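PDB 3MTV: papain-like cysteine protease from Porcine reproductive and respiratory syndrome virus, which probably acts as a papain-like cysteine protease of the viral replicase polyprotein, carries a metal-dependent nuclease activity, and is thought to aid evasion of host interferon signalling. Local coordinates for residues Ala10-Ala15 against Leu40-Leu45; Thr47-Pro50 against Val54-Met57. One frame throughout, in Å; residues are numbered along the deposited sequence.

Interaction 1: Ala10-Ala15 against Leu40-Leu45; sequences AVMYVA and LVANRL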
loop_
_atom_site.group_PDB
_atom_site.type_symbol
_atom_site.label_atom_id
_atom_site.label_comp_id
_atom_site.label_asym_id
_atom_site.label_seq_id
_atom_site.Cartn_x
_atom_site.Cartn_y
_atom_site.Cartn_z
ATOM N N ALA A 10 -10.682 2.555 -1.314
ATOM C CA ALA A 10 -9.422 1.854 -1.483
ATOM C C ALA A 10 -8.715 1.963 -2.841
ATOM O O ALA A 10 -9.281 2.496 -3.880
ATOM C CB ALA A 10 -9.707 0.423 -1.297
ATOM N N VAL A 11 -7.541 1.313 -2.865
ATOM C CA VAL A 11 -6.872 1.166 -4.124
ATOM C C VAL A 11 -6.159 -0.142 -4.117
ATOM O O VAL A 11 -6.010 -0.705 -3.079
ATOM C CB VAL A 11 -5.745 2.214 -4.266
ATOM C CG1 VAL A 11 -6.303 3.563 -4.438
ATOM C CG2 VAL A 11 -4.773 2.185 -3.085
ATOM N N MET A 12 -5.603 -0.618 -5.223
ATOM C CA MET A 12 -5.138 -1.968 -5.105
ATOM C C MET A 12 -3.902 -2.121 -5.843
ATOM O O MET A 12 -3.820 -1.556 -6.904
ATOM C CB MET A 12 -6.137 -2.889 -5.774
ATOM C CG MET A 12 -5.518 -4.182 -6.190
ATOM S SD MET A 12 -6.657 -5.466 -6.770
ATOM C CE MET A 12 -7.194 -4.912 -8.368
ATOM N N TYR A 13 -2.931 -2.861 -5.311
ATOM C CA TYR A 13 -1.653 -2.887 -5.961
ATOM C C TYR A 13 -1.572 -4.243 -6.529
ATOM O O TYR A 13 -2.076 -5.148 -5.905
ATOM C CB TYR A 13 -0.500 -2.780 -4.991
ATOM C CG TYR A 13 -0.388 -1.589 -4.052
ATOM C CD1 TYR A 13 -1.436 -0.739 -3.821
ATOM C CD2 TYR A 13 0.807 -1.346 -3.356
ATOM C CE1 TYR A 13 -1.309 0.336 -2.891
ATOM C CE2 TYR A 13 0.938 -0.251 -2.441
ATOM C CZ TYR A 13 -0.118 0.570 -2.223
ATOM O OH TYR A 13 -0.006 1.611 -1.369
ATOM N N VAL A 14 -0.875 -4.395 -7.669
ATOM C CA VAL A 14 -0.706 -5.667 -8.376
ATOM C C VAL A 14 0.617 -5.932 -9.065
ATOM O O VAL A 14 1.123 -5.017 -9.733
ATOM C CB VAL A 14 -1.536 -5.611 -9.549
ATOM C CG1 VAL A 14 -1.460 -6.916 -10.198
ATOM C CG2 VAL A 14 -3.002 -5.228 -9.213
ATOM N N ALA A 15 1.122 -7.170 -9.012
ATOM C CA ALA A 15 2.526 -7.455 -9.310
ATOM C C ALA A 15 2.793 -8.908 -9.028
ATOM O O ALA A 15 2.684 -9.309 -7.901
ATOM C CB ALA A 15 3.395 -6.607 -8.387
ATOM N N LEU A 40 -13.050 -7.994 -10.466
ATOM C CA LEU A 40 -13.531 -9.116 -9.731
ATOM C C LEU A 40 -12.692 -9.242 -8.528
ATOM O O LEU A 40 -13.083 -8.889 -7.431
ATOM C CB LEU A 40 -13.351 -10.382 -10.540
ATOM C CG LEU A 40 -14.338 -11.351 -9.822
ATOM C CD1 LEU A 40 -15.856 -10.748 -9.557
ATOM C CD2 LEU A 40 -14.274 -12.790 -10.418
ATOM N N VAL A 41 -11.530 -9.805 -8.774
ATOM C CA VAL A 41 -10.396 -9.561 -7.932
ATOM C C VAL A 41 -10.392 -8.323 -7.012
ATOM O O VAL A 41 -10.001 -8.443 -5.907
ATOM C CB VAL A 41 -9.193 -9.527 -8.760
ATOM C CG1 VAL A 41 -8.064 -9.791 -7.891
ATOM C CG2 VAL A 41 -9.342 -10.626 -9.806
ATOM N N ALA A 42 -10.830 -7.156 -7.439
ATOM C CA ALA A 42 -10.961 -6.059 -6.472
ATOM C C ALA A 42 -11.903 -6.442 -5.421
ATOM O O ALA A 42 -11.498 -6.813 -4.334
ATOM C CB ALA A 42 -11.472 -4.830 -7.080
ATOM N N ASN A 43 -13.176 -6.326 -5.748
ATOM C CA ASN A 43 -14.223 -6.856 -4.894
ATOM C C ASN A 43 -13.872 -8.024 -3.993
ATOM O O ASN A 43 -14.203 -7.986 -2.773
ATOM C CB ASN A 43 -15.409 -7.180 -5.733
ATOM C CG ASN A 43 -16.127 -5.938 -6.128
ATOM O OD1 ASN A 43 -17.255 -5.696 -5.621
ATOM N ND2 ASN A 43 -15.445 -5.059 -6.973
ATOM N N ARG A 44 -13.200 -9.025 -4.575
ATOM C CA ARG A 44 -12.854 -10.210 -3.804
ATOM C C ARG A 44 -11.992 -9.783 -2.627
ATOM O O ARG A 44 -12.506 -9.645 -1.502
ATOM C CB ARG A 44 -12.167 -11.313 -4.625
ATOM C CG ARG A 44 -13.188 -12.328 -5.044
ATOM C CD ARG A 44 -12.790 -13.329 -6.134
ATOM N NE ARG A 44 -14.080 -13.882 -6.591
ATOM C CZ ARG A 44 -14.289 -14.864 -7.481
ATOM N NH1 ARG A 44 -13.267 -15.518 -8.123
ATOM N NH2 ARG A 44 -15.574 -15.205 -7.693
ATOM N N LEU A 45 -10.702 -9.591 -2.917
ATOM C CA LEU A 45 -9.759 -8.757 -2.147
ATOM C C LEU A 45 -10.276 -7.771 -1.167
ATOM O O LEU A 45 -10.032 -7.876 -0.030
ATOM C CB LEU A 45 -8.947 -7.873 -3.046
ATOM C CG LEU A 45 -7.489 -7.914 -2.586
ATOM C CD1 LEU A 45 -6.818 -6.683 -2.935
ATOM C CD2 LEU A 45 -7.424 -8.088 -1.122
#
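Met12 reaches from strand 10-15 across to helix 39-48 and meets Ala42 and Leu45, a compact example of one long side chain bridging a sheet and the helix packed on it. The backbones stay apart, with Met12 CA and Ala42 CA 7.2 Å from each other, and the thioether fills that distance. Its CG stands anti to the backbone N (chi1 157°) and CG-SD continues the extended line, which carries the sulfur to the helix surface; the bend at chi3 (73°) then turns the terminal methyl aside. Met12 SD lies 4.0 Å from Leu45 CD1, the two side chains meeting at a slant, while Met12 CE comes within 4.5 Å of Ala42 CB. The small Ala42 lets the sulfur approach the helix backbone itself, Met12 SD lying 4.4 Å from Ala42 CA. All three residues are buried, and the contact between them is wholly apolar. Strands 3-7 and 18-23 flank strand 10-15 and add to the same apolar layer: Ile6 touches both Met12 and Ala42, Val19 touches both Met12 and Leu45, and Trp21 packs on Leu45. Helix 39-48 thus lies against one face of the antiparallel sheet, whereas Tyr13, pointing away from the helix, meets Tyr13 of the second subunit.

Interaction 2: Thr47-Pro50 against Val54-Met57; sequences TSFP and VVDM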
loop_
_atom_site.group_PDB
_atom_site.type_symbol
_atom_site.label_atom_id
_atom_site.label_comp_id
_atom_site.label_asym_id
_atom_site.label_seq_id
_atom_site.Cartn_x
_atom_site.Cartn_y
_atom_site.Cartn_z
ATOM N N THR A 47 -13.171 -7.023 -0.136
ATOM C CA THR A 47 -14.242 -7.525 0.699
ATOM C C THR A 47 -13.718 -8.535 1.699
ATOM O O THR A 47 -14.109 -8.561 2.893
ATOM C CB THR A 47 -15.426 -8.072 -0.138
ATOM O OG1 THR A 47 -16.309 -6.969 -0.386
ATOM C CG2 THR A 47 -16.213 -9.039 0.682
ATOM N N SER A 48 -12.788 -9.363 1.287
ATOM C CA SER A 48 -12.439 -10.367 2.258
ATOM C C SER A 48 -11.131 -10.264 3.071
ATOM O O SER A 48 -10.997 -10.825 4.155
ATOM C CB SER A 48 -12.732 -11.748 1.673
ATOM O OG SER A 48 -12.236 -11.763 0.398
ATOM N N PHE A 49 -10.166 -9.480 2.628
ATOM C CA PHE A 49 -8.909 -9.350 3.412
ATOM C C PHE A 49 -8.633 -8.056 4.111
ATOM O O PHE A 49 -9.404 -7.121 4.006
ATOM C CB PHE A 49 -7.758 -9.643 2.542
ATOM C CG PHE A 49 -7.847 -10.944 1.929
ATOM C CD1 PHE A 49 -8.492 -11.114 0.733
ATOM C CD2 PHE A 49 -7.348 -12.040 2.575
ATOM C CE1 PHE A 49 -8.600 -12.364 0.157
ATOM C CE2 PHE A 49 -7.429 -13.306 1.978
ATOM C CZ PHE A 49 -8.045 -13.444 0.749
ATOM N N PRO A 50 -7.595 -8.023 4.948
ATOM C CA PRO A 50 -7.406 -6.669 5.474
ATOM C C PRO A 50 -6.318 -5.917 4.654
ATOM O O PRO A 50 -5.425 -6.568 4.047
ATOM C CB PRO A 50 -6.912 -6.977 6.893
ATOM C CG PRO A 50 -6.094 -8.314 6.712
ATOM C CD PRO A 50 -6.840 -9.071 5.721
ATOM N N VAL A 54 -0.661 -8.825 1.378
ATOM C CA VAL A 54 -0.439 -9.366 0.067
ATOM C C VAL A 54 -0.882 -10.836 -0.024
ATOM O O VAL A 54 -0.614 -11.671 0.872
ATOM C CB VAL A 54 1.081 -9.211 -0.187
ATOM C CG1 VAL A 54 1.665 -10.379 -0.796
ATOM C CG2 VAL A 54 1.345 -7.897 -1.039
ATOM N N VAL A 55 -1.523 -11.179 -1.131
ATOM C CA VAL A 55 -2.129 -12.514 -1.348
ATOM C C VAL A 55 -2.000 -13.075 -2.776
ATOM O O VAL A 55 -2.115 -12.333 -3.724
ATOM C CB VAL A 55 -3.666 -12.487 -1.061
ATOM C CG1 VAL A 55 -3.986 -11.754 0.146
ATOM C CG2 VAL A 55 -4.377 -11.769 -2.091
ATOM N N ASP A 56 -1.798 -14.383 -2.950
ATOM C CA ASP A 56 -1.851 -14.966 -4.276
ATOM C C ASP A 56 -3.312 -15.455 -4.518
ATOM O O ASP A 56 -3.649 -16.523 -4.058
ATOM C CB ASP A 56 -0.848 -16.102 -4.366
ATOM C CG ASP A 56 -0.969 -16.853 -5.705
ATOM O OD1 ASP A 56 -2.084 -16.703 -6.339
ATOM O OD2 ASP A 56 0.015 -17.562 -6.120
ATOM N N MET A 57 -4.194 -14.704 -5.186
ATOM C CA MET A 57 -5.621 -15.001 -5.046
ATOM C C MET A 57 -6.051 -16.337 -5.709
ATOM O O MET A 57 -7.231 -16.763 -5.665
ATOM C CB MET A 57 -6.505 -13.869 -5.547
ATOM C CG MET A 57 -6.324 -12.667 -4.891
ATOM S SD MET A 57 -7.779 -12.075 -3.936
ATOM C CE MET A 57 -9.003 -11.389 -5.088
#
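Phe49, the first residue to leave helical geometry after helix 39-48, faces Val55 of the short strand 54-56 with their CA atoms 8.9 Å apart, so side chains alone close the distance between the two backbones. The Phe49 ring does most of this work. Its CG is anti to the carbonyl carbon (chi1 -56°), and the ring projects toward Val55, whose side chain comes from the opposite direction. Val55 CG1 sits over one face of the ring, 4.2 Å from the centroid of the Phe49 ring and only 12° off the ring normal, a well-centred CH-pi contact. The same methyl is practically equidistant from two neighbouring ring carbons, lying 4.2 Å from both Phe49 CD2 and Phe49 CE2.

Met57 adds a second contact of a different kind. The bend at chi2 lays its sulfur alongside the aromatic side chain, and Met57 SD reaches Phe49 CE1 at 4.2 Å. Its approach is oblique, 60° off the ring normal with SD 5.3 Å from the centroid of the Phe49 ring: a Met-aromatic contact. Phe60 meets the Phe49 ring edge-to-face, adding an aromatic neighbour to this apolar cluster. Val55 is also tied by backbone hydrogen bonding to Val19 of strand 18-23. CH-pi and Met-aromatic contacts on one phenylalanine thus join the end of helix 39-48 to edge strand 54-56 of the antiparallel sheet, away from the protease active site.

Overall arrangement
Interactions 1 and 2 show how a short helix and the residue just after it can make two successive contacts with the same sheet. Their centres are 8 Å apart, and they follow one another along the chain: 10-15 meets 40-45 before 47-50 meets 54-57. Helix 39-48 serves the first and its C-terminal end leads into the second; of the four-stranded antiparallel sheet, strand 10-15 lies inside and strand 54-56 at an edge. Met57 joins the two directly, since beyond its contact with Phe49 it also packs on Val41, Arg44 and Leu45 of the helix. Both contacts lie away from Cys90 and His159, the probable catalytic pair of the papain-like protease, and belong to the structural core of the N-terminal region.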